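Local coordinates for replicase polyprotein 1a (Avian infectious bronchitis virus, PDB 3LD1) that is a fragment of non-structural protein 2 from the gammacoronavirus replicase polyprotein, whose role in the infected cell is not firmly established, at residues S80-L85 and F94-R99; V142-M147 and L185-N190; S167-I172 and K240-L245; N247-A252 and H325-F330. The protein carries 3 engineered substitutions. All coordinates share one frame; numbering follows the deposited sequence.

Interaction 1: residues S80-L85 and F94-R99; sequences SKLADL and FARKYR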
loop_
_atom_site.group_PDB
_atom_site.type_symbol
_atom_site.label_atom_id
_atom_site.label_comp_id
_atom_site.label_asym_id
_atom_site.label_seq_id
_atom_site.Cartn_x
_atom_site.Cartn_y
_atom_site.Cartn_z
ATOM N N SER A 80 -21.420 -21.334 22.792
ATOM C CA SER A 80 -20.273 -21.963 23.432
ATOM C C SER A 80 -19.284 -20.975 24.037
ATOM O O SER A 80 -19.182 -19.850 23.527
ATOM C CB SER A 80 -19.515 -22.737 22.397
ATOM O OG SER A 80 -20.384 -23.638 21.833
ATOM N N LYS A 81 -18.510 -21.402 25.046
ATOM C CA LYS A 81 -17.515 -20.563 25.737
ATOM C C LYS A 81 -16.116 -20.992 25.356
ATOM O O LYS A 81 -15.962 -21.915 24.582
ATOM C CB LYS A 81 -17.644 -20.692 27.260
ATOM C CG LYS A 81 -18.909 -20.141 27.852
ATOM C CD LYS A 81 -18.898 -18.600 27.921
ATOM C CE LYS A 81 -19.656 -18.033 26.700
ATOM N NZ LYS A 81 -20.999 -17.591 27.119
ATOM N N LEU A 82 -15.091 -20.325 25.897
ATOM C CA LEU A 82 -13.735 -20.867 25.733
ATOM C C LEU A 82 -13.672 -22.292 26.287
ATOM O O LEU A 82 -12.991 -23.139 25.717
ATOM C CB LEU A 82 -12.635 -20.005 26.406
ATOM C CG LEU A 82 -11.183 -20.464 26.037
ATOM C CD1 LEU A 82 -10.994 -20.659 24.543
ATOM C CD2 LEU A 82 -10.041 -19.632 26.475
ATOM N N ALA A 83 -14.380 -22.526 27.398
ATOM C CA ALA A 83 -14.425 -23.818 28.109
ATOM C C ALA A 83 -14.874 -24.961 27.177
ATOM O O ALA A 83 -14.263 -26.039 27.148
ATOM C CB ALA A 83 -15.350 -23.718 29.336
ATOM N N ASP A 84 -15.924 -24.716 26.401
ATOM C CA ASP A 84 -16.491 -25.740 25.500
ATOM C C ASP A 84 -15.522 -26.140 24.397
ATOM O O ASP A 84 -15.371 -27.307 24.025
ATOM C CB ASP A 84 -17.840 -25.262 24.979
ATOM C CG ASP A 84 -18.831 -24.944 26.145
ATOM O OD1 ASP A 84 -19.129 -25.891 26.948
ATOM O OD2 ASP A 84 -19.268 -23.776 26.307
ATOM N N LEU A 85 -14.801 -25.132 23.973
ATOM C CA LEU A 85 -13.736 -25.208 23.043
ATOM C C LEU A 85 -12.571 -25.989 23.573
ATOM O O LEU A 85 -12.040 -26.851 22.863
ATOM C CB LEU A 85 -13.290 -23.775 22.783
ATOM C CG LEU A 85 -12.431 -23.448 21.600
ATOM C CD1 LEU A 85 -13.159 -23.683 20.347
ATOM C CD2 LEU A 85 -12.187 -22.000 21.677
ATOM N N PHE A 94 -2.123 -18.859 23.268
ATOM C CA PHE A 94 -2.637 -17.704 22.551
ATOM C C PHE A 94 -4.159 -17.390 22.799
ATOM O O PHE A 94 -4.509 -16.269 23.265
ATOM C CB PHE A 94 -2.307 -17.862 21.073
ATOM C CG PHE A 94 -2.695 -16.675 20.214
ATOM C CD1 PHE A 94 -2.572 -15.343 20.679
ATOM C CD2 PHE A 94 -3.141 -16.868 18.909
ATOM C CE1 PHE A 94 -2.907 -14.204 19.818
ATOM C CE2 PHE A 94 -3.504 -15.742 18.080
ATOM C CZ PHE A 94 -3.386 -14.425 18.547
ATOM N N ALA A 95 -5.052 -18.317 22.476
ATOM C CA ALA A 95 -6.455 -18.108 22.812
ATOM C C ALA A 95 -6.589 -17.566 24.240
ATOM O O ALA A 95 -7.246 -16.576 24.453
ATOM C CB ALA A 95 -7.298 -19.402 22.654
ATOM N N ARG A 96 -5.920 -18.158 25.221
ATOM C CA ARG A 96 -6.117 -17.650 26.587
ATOM C C ARG A 96 -5.707 -16.225 26.795
ATOM O O ARG A 96 -6.435 -15.519 27.488
ATOM C CB ARG A 96 -5.557 -18.553 27.679
ATOM C CG ARG A 96 -6.170 -19.974 27.595
ATOM C CD ARG A 96 -5.719 -20.772 28.796
ATOM N NE ARG A 96 -6.788 -21.663 29.180
ATOM C CZ ARG A 96 -6.663 -22.616 30.083
ATOM N NH1 ARG A 96 -5.498 -22.807 30.677
ATOM N NH2 ARG A 96 -7.696 -23.380 30.369
ATOM N N LYS A 97 -4.609 -15.784 26.188
ATOM C CA LYS A 97 -4.261 -14.381 26.280
ATOM C C LYS A 97 -5.355 -13.532 25.600
ATOM O O LYS A 97 -5.759 -12.451 26.096
ATOM C CB LYS A 97 -2.909 -14.145 25.661
ATOM C CG LYS A 97 -1.873 -15.025 26.316
ATOM C CD LYS A 97 -0.385 -14.603 26.010
ATOM C CE LYS A 97 -0.067 -14.687 24.499
ATOM N NZ LYS A 97 1.418 -14.633 23.977
ATOM N N TYR A 98 -5.912 -14.069 24.518
ATOM C CA TYR A 98 -6.920 -13.365 23.840
ATOM C C TYR A 98 -8.135 -13.226 24.697
ATOM O O TYR A 98 -8.829 -12.156 24.605
ATOM C CB TYR A 98 -7.241 -14.025 22.494
ATOM C CG TYR A 98 -8.515 -13.553 21.774
ATOM C CD1 TYR A 98 -8.536 -12.341 21.025
ATOM C CD2 TYR A 98 -9.701 -14.348 21.791
ATOM C CE1 TYR A 98 -9.725 -11.925 20.309
ATOM C CE2 TYR A 98 -10.889 -13.931 21.082
ATOM C CZ TYR A 98 -10.884 -12.734 20.343
ATOM O OH TYR A 98 -12.037 -12.319 19.662
ATOM N N ARG A 99 -8.455 -14.272 25.476
ATOM C CA ARG A 99 -9.619 -14.174 26.365
ATOM C C ARG A 99 -9.291 -13.044 27.339
ATOM O O ARG A 99 -10.104 -12.222 27.646
ATOM C CB ARG A 99 -9.857 -15.447 27.175
ATOM C CG ARG A 99 -11.344 -15.577 27.571
ATOM C CD ARG A 99 -11.712 -16.187 28.928
ATOM N NE ARG A 99 -10.704 -17.008 29.594
ATOM C CZ ARG A 99 -10.845 -18.296 29.942
ATOM N NH1 ARG A 99 -11.982 -18.968 29.661
ATOM N NH2 ARG A 99 -9.838 -18.916 30.577
#
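Leu-82 reaches from the first turn of its helix to the helix that follows it, and two of the three residues it touches there are arginines. Its CB lies 3.5 Å from NH1 of Arg-99, and CG still borders the same nitrogen. At the fork the two methyls part company. CD2 sits over the centre of the Arg-99 guanidinium, 3.7 Å above its plane, so that a leucine methyl rests on the flat face of a charged group. The same CD2 also meets the aliphatic part of Arg-96, at 4.0 Å from its CG. CD1 points to the helix surface and ends 4.3 Å from CB of Ala-95, a looser apolar touch. With CG anti to the backbone N (chi1 -171°), the leucine is carried toward helix 93-103, while Arg-99 bends at chi2 and chi3, which turns the face of its guanidinium to the methyl. No hydrogen bond joins the two segments; the guanidinium gives its face to the leucine. The charged end of Arg-96 is turned to Glu-86, with which it forms a salt bridge. At the start of the Leu-82 helix, the backbone N-H of Lys-81, the N-cap residue, bonds to OD2 of Asp-84 (N to OD2 2.8 Å), which corresponds to one half of a capping box. Helices 82-89 and 93-103, neighbours in sequence, meet through Leu-82 and through the salt bridge of Arg-96 with Glu-86, while the latter helix packs Phe-94 and Tyr-98 onto Phe-21 and onto Leu-134 of helix 128-134.

Interaction 2: residues V142-M147 and L185-N190; sequences VSAMAM and LAIFEN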
loop_
_atom_site.group_PDB
_atom_site.type_symbol
_atom_site.label_atom_id
_atom_site.label_comp_id
_atom_site.label_asym_id
_atom_site.label_seq_id
_atom_site.Cartn_x
_atom_site.Cartn_y
_atom_site.Cartn_z
ATOM N N VAL A 142 -11.018 -5.557 18.497
ATOM C CA VAL A 142 -9.634 -5.959 18.656
ATOM C C VAL A 142 -8.811 -5.626 17.434
ATOM O O VAL A 142 -7.709 -5.012 17.539
ATOM C CB VAL A 142 -9.475 -7.503 18.999
ATOM C CG1 VAL A 142 -8.004 -8.033 18.758
ATOM C CG2 VAL A 142 -9.971 -7.797 20.408
ATOM N N SER A 143 -9.269 -6.052 16.281
ATOM C CA SER A 143 -8.509 -5.746 15.071
ATOM C C SER A 143 -8.282 -4.214 14.950
ATOM O O SER A 143 -7.139 -3.758 14.718
ATOM C CB SER A 143 -9.180 -6.322 13.840
ATOM O OG SER A 143 -10.567 -5.989 13.842
ATOM N N ALA A 144 -9.317 -3.401 15.245
ATOM C CA ALA A 144 -9.136 -1.923 15.038
ATOM C C ALA A 144 -8.071 -1.359 15.938
ATOM O O ALA A 144 -7.277 -0.520 15.510
ATOM C CB ALA A 144 -10.382 -1.187 15.210
ATOM N N MET A 145 -8.017 -1.862 17.168
ATOM C CA MET A 145 -7.005 -1.421 18.145
ATOM C C MET A 145 -5.660 -1.886 17.669
ATOM O O MET A 145 -4.758 -1.089 17.537
ATOM C CB MET A 145 -7.327 -2.010 19.563
ATOM C CG MET A 145 -6.268 -1.721 20.723
ATOM S SD MET A 145 -4.853 -2.804 20.511
ATOM C CE MET A 145 -5.541 -4.404 20.785
ATOM N N ALA A 146 -5.517 -3.190 17.387
ATOM C CA ALA A 146 -4.188 -3.752 16.929
ATOM C C ALA A 146 -3.629 -3.148 15.653
ATOM O O ALA A 146 -2.392 -2.991 15.524
ATOM C CB ALA A 146 -4.252 -5.351 16.780
ATOM N N MET A 147 -4.512 -2.895 14.685
ATOM C CA MET A 147 -4.086 -2.287 13.444
ATOM C C MET A 147 -3.461 -0.920 13.644
ATOM O O MET A 147 -2.697 -0.460 12.795
ATOM C CB MET A 147 -5.215 -2.194 12.422
ATOM C CG MET A 147 -5.630 -3.523 11.796
ATOM S SD MET A 147 -6.900 -3.290 10.514
ATOM C CE MET A 147 -8.429 -3.522 11.345
ATOM N N LEU A 185 -9.655 4.521 10.793
ATOM C CA LEU A 185 -9.549 3.744 12.022
ATOM C C LEU A 185 -10.512 4.192 13.157
ATOM O O LEU A 185 -10.677 3.452 14.097
ATOM C CB LEU A 185 -8.112 3.731 12.535
ATOM C CG LEU A 185 -7.054 2.804 11.877
ATOM C CD1 LEU A 185 -5.624 3.252 12.213
ATOM C CD2 LEU A 185 -7.264 1.355 12.293
ATOM N N ALA A 186 -11.140 5.377 13.060
ATOM C CA ALA A 186 -11.986 5.947 14.133
ATOM C C ALA A 186 -13.091 5.015 14.627
ATOM O O ALA A 186 -13.915 4.481 13.854
ATOM C CB ALA A 186 -12.620 7.174 13.630
ATOM N N ILE A 187 -13.133 4.835 15.930
ATOM C CA ILE A 187 -14.022 3.847 16.476
ATOM C C ILE A 187 -15.363 4.371 16.957
ATOM O O ILE A 187 -16.302 3.643 16.982
ATOM C CB ILE A 187 -13.289 3.064 17.556
ATOM C CG1 ILE A 187 -12.648 1.884 16.889
ATOM C CG2 ILE A 187 -14.198 2.548 18.650
ATOM C CD1 ILE A 187 -11.313 2.281 16.292
ATOM N N PHE A 188 -15.446 5.639 17.314
ATOM C CA PHE A 188 -16.674 6.190 17.858
ATOM C C PHE A 188 -17.539 6.806 16.746
ATOM O O PHE A 188 -18.758 6.615 16.757
ATOM C CB PHE A 188 -16.365 7.152 19.023
ATOM C CG PHE A 188 -15.308 6.620 19.965
ATOM C CD1 PHE A 188 -15.496 5.406 20.648
ATOM C CD2 PHE A 188 -14.106 7.277 20.131
ATOM C CE1 PHE A 188 -14.516 4.883 21.493
ATOM C CE2 PHE A 188 -13.114 6.752 20.978
ATOM C CZ PHE A 188 -13.341 5.547 21.661
ATOM N N GLU A 189 -16.895 7.427 15.742
ATOM C CA GLU A 189 -17.590 8.115 14.623
ATOM C C GLU A 189 -18.493 7.199 13.779
ATOM O O GLU A 189 -18.514 5.994 13.986
ATOM C CB GLU A 189 -16.580 8.834 13.753
ATOM C CG GLU A 189 -15.467 9.478 14.588
ATOM C CD GLU A 189 -14.674 10.485 13.756
ATOM O OE1 GLU A 189 -13.428 10.356 13.607
ATOM O OE2 GLU A 189 -15.313 11.419 13.213
ATOM N N ASN A 190 -19.258 7.773 12.848
ATOM C CA ASN A 190 -20.222 7.017 12.013
ATOM C C ASN A 190 -20.039 5.510 12.181
ATOM O O ASN A 190 -19.283 4.851 11.459
ATOM C CB ASN A 190 -20.160 7.457 10.534
ATOM C CG ASN A 190 -18.700 7.605 10.013
ATOM O OD1 ASN A 190 -17.902 8.438 10.507
ATOM N ND2 ASN A 190 -18.357 6.794 9.008
#
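Leu-185 and Ala-144 bury more surface than any other residues of this contact, and they meet through a methyl and a carbonyl. CD2 of Leu-185 comes to 3.7 Å from O of Ala-144, and the same methyl lies 4.1 Å from CB of Met-147. One branch of the leucine therefore touches two points on helix 140-162, a backbone oxygen and, three residues on, the root of a side chain. The backbone comes close here too, since the CA atoms of Ala-144 and Leu-185 are only 6.4 Å apart, an approach that the small alanine side chain probably permits. Leu-185 has CG anti to its own carbonyl carbon (chi1 -78°), which swings the branch over to the helix although its CB does not start out in that direction. The other side chain of the loop to take part is Ile-187, whose CD1 is modelled 3.8 Å from CB of Ala-144; that methyl also lies implausibly near the carbonyl oxygen of Leu-185, so its exact position is doubtful. Between the two residues the chain leaves its helix at Ala-186 and turns, and this brings Ile-187 back to the same alanine. Helix 194-207 closes round the site, with Ile-198 touching Ala-144 and Met-147 and with Leu-201 on Leu-185. No hydrogen bond or salt bridge crosses between the segments, consistent with a contact held by close packing of methyls against an alanine and a helix carbonyl; it packs the end of helix 174-185 and the loop after it against helix 140-162.

Interaction 3: residues S167-I172 and K240-L245; sequences SALFQI and KFFEEL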
loop_
_atom_site.group_PDB
_atom_site.type_symbol
_atom_site.label_atom_id
_atom_site.label_comp_id
_atom_site.label_asym_id
_atom_site.label_seq_id
_atom_site.Cartn_x
_atom_site.Cartn_y
_atom_site.Cartn_z
ATOM N N SER A 167 12.265 14.399 1.367
ATOM C CA SER A 167 11.821 14.562 2.759
ATOM C C SER A 167 11.018 15.793 2.951
ATOM O O SER A 167 9.970 15.733 3.592
ATOM C CB SER A 167 12.984 14.514 3.775
ATOM O OG SER A 167 13.821 15.667 3.773
ATOM N N ALA A 168 11.478 16.898 2.362
ATOM C CA ALA A 168 10.740 18.158 2.398
ATOM C C ALA A 168 9.298 17.894 2.063
ATOM O O ALA A 168 8.397 18.519 2.570
ATOM C CB ALA A 168 11.314 19.113 1.425
ATOM N N LEU A 169 9.086 16.915 1.213
ATOM C CA LEU A 169 7.766 16.648 0.681
ATOM C C LEU A 169 6.848 15.935 1.644
ATOM O O LEU A 169 5.687 16.319 1.825
ATOM C CB LEU A 169 7.900 15.816 -0.576
ATOM C CG LEU A 169 7.411 16.667 -1.732
ATOM C CD1 LEU A 169 7.370 15.837 -2.993
ATOM C CD2 LEU A 169 6.029 17.276 -1.403
ATOM N N PHE A 170 7.369 14.860 2.214
ATOM C CA PHE A 170 6.742 14.255 3.326
ATOM C C PHE A 170 5.819 15.237 4.061
ATOM O O PHE A 170 4.669 14.895 4.285
ATOM C CB PHE A 170 7.801 13.767 4.264
ATOM C CG PHE A 170 7.364 12.622 5.076
ATOM C CD1 PHE A 170 7.009 12.791 6.406
ATOM C CD2 PHE A 170 7.290 11.349 4.515
ATOM C CE1 PHE A 170 6.587 11.690 7.186
ATOM C CE2 PHE A 170 6.874 10.232 5.278
ATOM C CZ PHE A 170 6.531 10.403 6.618
ATOM N N GLN A 171 6.292 16.453 4.400
ATOM C CA GLN A 171 5.440 17.472 5.062
ATOM C C GLN A 171 4.026 17.682 4.547
ATOM O O GLN A 171 3.338 18.558 5.047
ATOM C CB GLN A 171 6.119 18.816 5.184
ATOM C CG GLN A 171 7.164 18.822 6.275
ATOM C CD GLN A 171 7.054 17.593 7.188
ATOM O OE1 GLN A 171 7.742 16.572 6.972
ATOM N NE2 GLN A 171 6.160 17.675 8.191
ATOM N N ILE A 172 3.630 16.908 3.529
ATOM C CA ILE A 172 2.252 16.481 3.291
ATOM C C ILE A 172 1.791 15.562 4.477
ATOM O O ILE A 172 0.708 14.987 4.441
ATOM C CB ILE A 172 2.133 15.653 1.927
ATOM C CG1 ILE A 172 2.586 16.450 0.692
ATOM C CG2 ILE A 172 0.729 15.244 1.677
ATOM C CD1 ILE A 172 2.022 15.948 -0.623
ATOM N N LYS A 240 -3.726 16.284 -5.733
ATOM C CA LYS A 240 -4.387 17.559 -5.702
ATOM C C LYS A 240 -3.303 18.639 -5.496
ATOM O O LYS A 240 -3.314 19.630 -6.209
ATOM C CB LYS A 240 -5.395 17.555 -4.562
ATOM C CG LYS A 240 -6.676 18.307 -4.829
ATOM C CD LYS A 240 -7.537 18.509 -3.499
ATOM C CE LYS A 240 -8.912 19.287 -3.787
ATOM N NZ LYS A 240 -8.737 20.790 -3.965
ATOM N N PHE A 241 -2.366 18.426 -4.567
ATOM C CA PHE A 241 -1.213 19.293 -4.361
ATOM C C PHE A 241 -0.333 19.381 -5.609
ATOM O O PHE A 241 0.363 20.369 -5.819
ATOM C CB PHE A 241 -0.385 18.695 -3.243
ATOM C CG PHE A 241 0.924 19.418 -2.921
ATOM C CD1 PHE A 241 2.061 19.281 -3.730
ATOM C CD2 PHE A 241 1.075 20.113 -1.713
ATOM C CE1 PHE A 241 3.345 19.940 -3.366
ATOM C CE2 PHE A 241 2.312 20.738 -1.338
ATOM C CZ PHE A 241 3.448 20.665 -2.181
ATOM N N PHE A 242 -0.306 18.329 -6.417
ATOM C CA PHE A 242 0.525 18.378 -7.604
ATOM C C PHE A 242 -0.178 19.126 -8.674
ATOM O O PHE A 242 0.415 19.973 -9.332
ATOM C CB PHE A 242 0.918 16.991 -8.078
ATOM C CG PHE A 242 2.148 16.506 -7.419
ATOM C CD1 PHE A 242 3.384 16.692 -8.012
ATOM C CD2 PHE A 242 2.084 15.908 -6.172
ATOM C CE1 PHE A 242 4.558 16.256 -7.344
ATOM C CE2 PHE A 242 3.219 15.442 -5.514
ATOM C CZ PHE A 242 4.464 15.614 -6.068
ATOM N N GLU A 243 -1.453 18.813 -8.810
ATOM C CA GLU A 243 -2.378 19.562 -9.598
ATOM C C GLU A 243 -2.088 21.068 -9.495
ATOM O O GLU A 243 -1.809 21.716 -10.487
ATOM C CB GLU A 243 -3.784 19.268 -9.097
ATOM C CG GLU A 243 -4.849 19.843 -9.967
ATOM C CD GLU A 243 -4.823 19.246 -11.384
ATOM O OE1 GLU A 243 -3.750 18.728 -11.809
ATOM O OE2 GLU A 243 -5.889 19.297 -12.066
ATOM N N GLU A 244 -2.115 21.604 -8.290
ATOM C CA GLU A 244 -2.021 23.036 -8.052
ATOM C C GLU A 244 -0.605 23.582 -8.200
ATOM O O GLU A 244 -0.308 24.739 -7.861
ATOM C CB GLU A 244 -2.530 23.306 -6.629
ATOM C CG GLU A 244 -4.068 23.250 -6.578
ATOM C CD GLU A 244 -4.634 22.680 -5.280
ATOM O OE1 GLU A 244 -3.946 22.659 -4.193
ATOM O OE2 GLU A 244 -5.812 22.251 -5.393
ATOM N N LEU A 245 0.284 22.740 -8.674
ATOM C CA LEU A 245 1.667 23.131 -8.674
ATOM C C LEU A 245 1.919 23.882 -10.017
ATOM O O LEU A 245 1.150 23.676 -11.020
ATOM C CB LEU A 245 2.506 21.880 -8.433
ATOM C CG LEU A 245 3.678 21.876 -7.419
ATOM C CD1 LEU A 245 3.547 22.700 -6.174
ATOM C CD2 LEU A 245 4.133 20.442 -7.039
#
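Phe-241 and Phe-242 offer their rings in succession to Leu-169 and Ile-172. At Phe-241, CG stands anti to the backbone N (chi1 177°), and the ring is held out toward the other segment. CD1 of Ile-172 lies over one face of it, 4.3 Å above the plane and displaced toward the rim, while CD2 of Leu-169 approaches obliquely, 4.3 Å from CE1. Phe-242 has a different first torsion (chi1 -87°), so its ring leaves the helix in another direction and presents CZ to the second leucine branch, CD1, at 4.2 Å. Leu-169 is thereby shared, one methyl for each phenylalanine. Beyond the rings the helix ends, and Glu-244 folds back to Lys-240, OE2 to NZ 3.6 Å, in a salt bridge within the segment. The contact is purely apolar, and the modelled backbone of 167-172 has several over-short approaches, so its finer geometry is uncertain. The pair joins the end of helix 232-243 to the weakly bonded helix 167-170. Strand 220-223 packs Leu-221 against both Leu-169 and Phe-242, Phe-255 of strand 253-255 touches Leu-169, and Phe-260 meets the Phe-242 ring edge to face.

Interaction 4: residues N247-A252 and H325-F330; sequences NGFMGA and HLCYVF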
loop_
_atom_site.group_PDB
_atom_site.type_symbol
_atom_site.label_atom_id
_atom_site.label_comp_id
_atom_site.label_asym_id
_atom_site.label_seq_id
_atom_site.Cartn_x
_atom_site.Cartn_y
_atom_site.Cartn_z
ATOM N N ASN A 247 3.193 25.017 -13.632
ATOM C CA ASN A 247 3.763 24.463 -14.860
ATOM C C ASN A 247 5.131 25.047 -15.271
ATOM O O ASN A 247 5.406 26.219 -15.039
ATOM C CB ASN A 247 2.770 24.644 -15.972
ATOM C CG ASN A 247 1.628 23.628 -15.907
ATOM O OD1 ASN A 247 1.569 22.794 -15.009
ATOM N ND2 ASN A 247 0.730 23.674 -16.902
ATOM N N GLY A 248 5.996 24.224 -15.870
ATOM C CA GLY A 248 7.435 24.538 -16.027
ATOM C C GLY A 248 7.955 24.029 -17.373
ATOM O O GLY A 248 7.179 23.768 -18.323
ATOM N N PHE A 249 9.267 23.858 -17.470
ATOM C CA PHE A 249 9.822 23.464 -18.767
ATOM C C PHE A 249 9.254 22.139 -19.336
ATOM O O PHE A 249 9.113 21.195 -18.614
ATOM C CB PHE A 249 11.338 23.419 -18.674
ATOM C CG PHE A 249 11.993 23.037 -19.949
ATOM C CD1 PHE A 249 12.177 23.980 -20.944
ATOM C CD2 PHE A 249 12.388 21.737 -20.170
ATOM C CE1 PHE A 249 12.752 23.642 -22.093
ATOM C CE2 PHE A 249 13.004 21.380 -21.357
ATOM C CZ PHE A 249 13.200 22.326 -22.300
ATOM N N MET A 250 8.884 22.119 -20.612
ATOM C CA MET A 250 8.264 21.003 -21.368
ATOM C C MET A 250 7.046 20.389 -20.702
ATOM O O MET A 250 6.710 19.218 -20.939
ATOM C CB MET A 250 9.280 19.891 -21.708
ATOM C CG MET A 250 10.246 20.179 -22.795
ATOM S SD MET A 250 11.168 18.709 -23.217
ATOM C CE MET A 250 11.929 19.125 -24.760
ATOM N N GLY A 251 6.416 21.134 -19.821
ATOM C CA GLY A 251 5.085 20.792 -19.421
ATOM C C GLY A 251 5.081 20.032 -18.143
ATOM O O GLY A 251 4.114 19.351 -17.830
ATOM N N ALA A 252 6.151 20.147 -17.374
ATOM C CA ALA A 252 6.223 19.467 -16.092
ATOM C C ALA A 252 5.753 20.370 -14.967
ATOM O O ALA A 252 5.585 21.572 -15.166
ATOM C CB ALA A 252 7.647 19.045 -15.832
ATOM N N HIS A 325 18.021 24.093 -21.327
ATOM C CA HIS A 325 18.058 22.729 -20.779
ATOM C C HIS A 325 18.606 21.741 -21.795
ATOM O O HIS A 325 18.169 21.741 -22.992
ATOM C CB HIS A 325 16.642 22.211 -20.536
ATOM C CG HIS A 325 15.936 22.892 -19.420
ATOM N ND1 HIS A 325 15.274 24.094 -19.585
ATOM C CD2 HIS A 325 15.778 22.542 -18.120
ATOM C CE1 HIS A 325 14.756 24.471 -18.426
ATOM N NE2 HIS A 325 15.082 23.566 -17.515
ATOM N N LEU A 326 19.423 20.813 -21.312
ATOM C CA LEU A 326 20.008 19.776 -22.148
ATOM C C LEU A 326 18.946 18.752 -22.436
ATOM O O LEU A 326 18.475 18.048 -21.516
ATOM C CB LEU A 326 21.159 19.085 -21.472
ATOM C CG LEU A 326 22.437 18.794 -22.253
ATOM C CD1 LEU A 326 23.129 17.556 -21.678
ATOM C CD2 LEU A 326 22.258 18.628 -23.741
ATOM N N CYS A 327 18.516 18.705 -23.706
ATOM C CA CYS A 327 17.461 17.809 -24.093
ATOM C C CYS A 327 17.983 16.761 -25.068
ATOM O O CYS A 327 19.117 16.824 -25.525
ATOM C CB CYS A 327 16.320 18.578 -24.734
ATOM S SG CYS A 327 15.457 19.753 -23.729
ATOM N N TYR A 328 17.151 15.775 -25.340
ATOM C CA TYR A 328 17.373 14.779 -26.352
ATOM C C TYR A 328 16.521 15.210 -27.500
ATOM O O TYR A 328 15.371 15.672 -27.330
ATOM C CB TYR A 328 16.812 13.470 -25.891
ATOM C CG TYR A 328 16.951 12.330 -26.880
ATOM C CD1 TYR A 328 18.208 11.741 -27.120
ATOM C CD2 TYR A 328 15.812 11.815 -27.568
ATOM C CE1 TYR A 328 18.326 10.697 -28.020
ATOM C CE2 TYR A 328 15.925 10.764 -28.461
ATOM C CZ TYR A 328 17.183 10.201 -28.689
ATOM O OH TYR A 328 17.332 9.130 -29.550
ATOM N N VAL A 329 17.061 14.978 -28.685
ATOM C CA VAL A 329 16.493 15.492 -29.885
ATOM C C VAL A 329 16.636 14.326 -30.899
ATOM O O VAL A 329 17.680 13.660 -30.985
ATOM C CB VAL A 329 17.248 16.832 -30.159
ATOM C CG1 VAL A 329 18.423 16.728 -31.121
ATOM C CG2 VAL A 329 16.369 17.880 -30.458
ATOM N N PHE A 330 15.565 14.039 -31.628
ATOM C CA PHE A 330 15.596 13.008 -32.621
ATOM C C PHE A 330 14.808 13.402 -33.863
ATOM O O PHE A 330 13.948 14.240 -33.783
ATOM C CB PHE A 330 15.074 11.694 -32.038
ATOM C CG PHE A 330 13.637 11.708 -31.597
ATOM C CD1 PHE A 330 13.293 12.141 -30.334
ATOM C CD2 PHE A 330 12.644 11.179 -32.414
ATOM C CE1 PHE A 330 11.966 12.076 -29.885
ATOM C CE2 PHE A 330 11.292 11.093 -31.995
ATOM C CZ PHE A 330 10.959 11.559 -30.736
#
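A phenylalanine and a histidine stacked face to face are the striking feature here: the rings of Phe-249 and His-325 have centroids 3.8 Å apart and planes inclined by only 19°. ND1 of His-325 lies over the centre of the phenyl ring, 3.3 Å above it, whereas Phe-249 CG falls toward the rim of the imidazole. The two side chains run past each other in opposite directions, and the CB of the histidine, 4.1 Å from the phenyl centroid, adds a CH-pi contact over the same ring. ND1 also hydrogen-bonds to O of Gly-323, a bond that should help to fix the rotation of the imidazole. Cys-327, two residues along the strand, completes the setting from another direction. Its SG stands at the edge of the phenyl ring, 3.7 Å from CZ, in a sulfur-aromatic contact. The extended Met-250 brings its CE to 3.7 Å from the same sulfur. Phe-249 reaches the strand because its CG is anti to the backbone N (chi1 180°), and the turn around it, close to type II and closed by Gly-251 N to Gly-248 O, sets Phe-249 and Met-250 side by side. Strand 325-332 runs antiparallel between 316-322 and 335-342. Met-250 extends onto this mixed sheet, touching Ala-338, Pro-340 and His-351, and His-325 meets both Phe-249 of the loop and, nearly parallel, the ring of Phe-282 from strand 281-285 of the neighbouring antiparallel sheet.

The four contacts are spread along an elongated chain, from interaction 1 to interaction 4, their centres about 65 Å apart. Interactions 1 and 2 touch within the helical part, where Tyr-98 CE1 packs 4.1 Å from Val-142 CG2. Interactions 2 and 3, about 28 Å between centres, interlock in sequence, helix 140-162 leading to helix 167-170 before either closes, although their nearest atoms are about 15 Å apart. Interactions 3 and 4 adjoin in sequence only, their centres about 22 Å apart, as helix 232-243 gives way to the loop before strand 253-255. The contacts thus run from the helical part to the beta sheets, consistent with several local cores strung along the molecule.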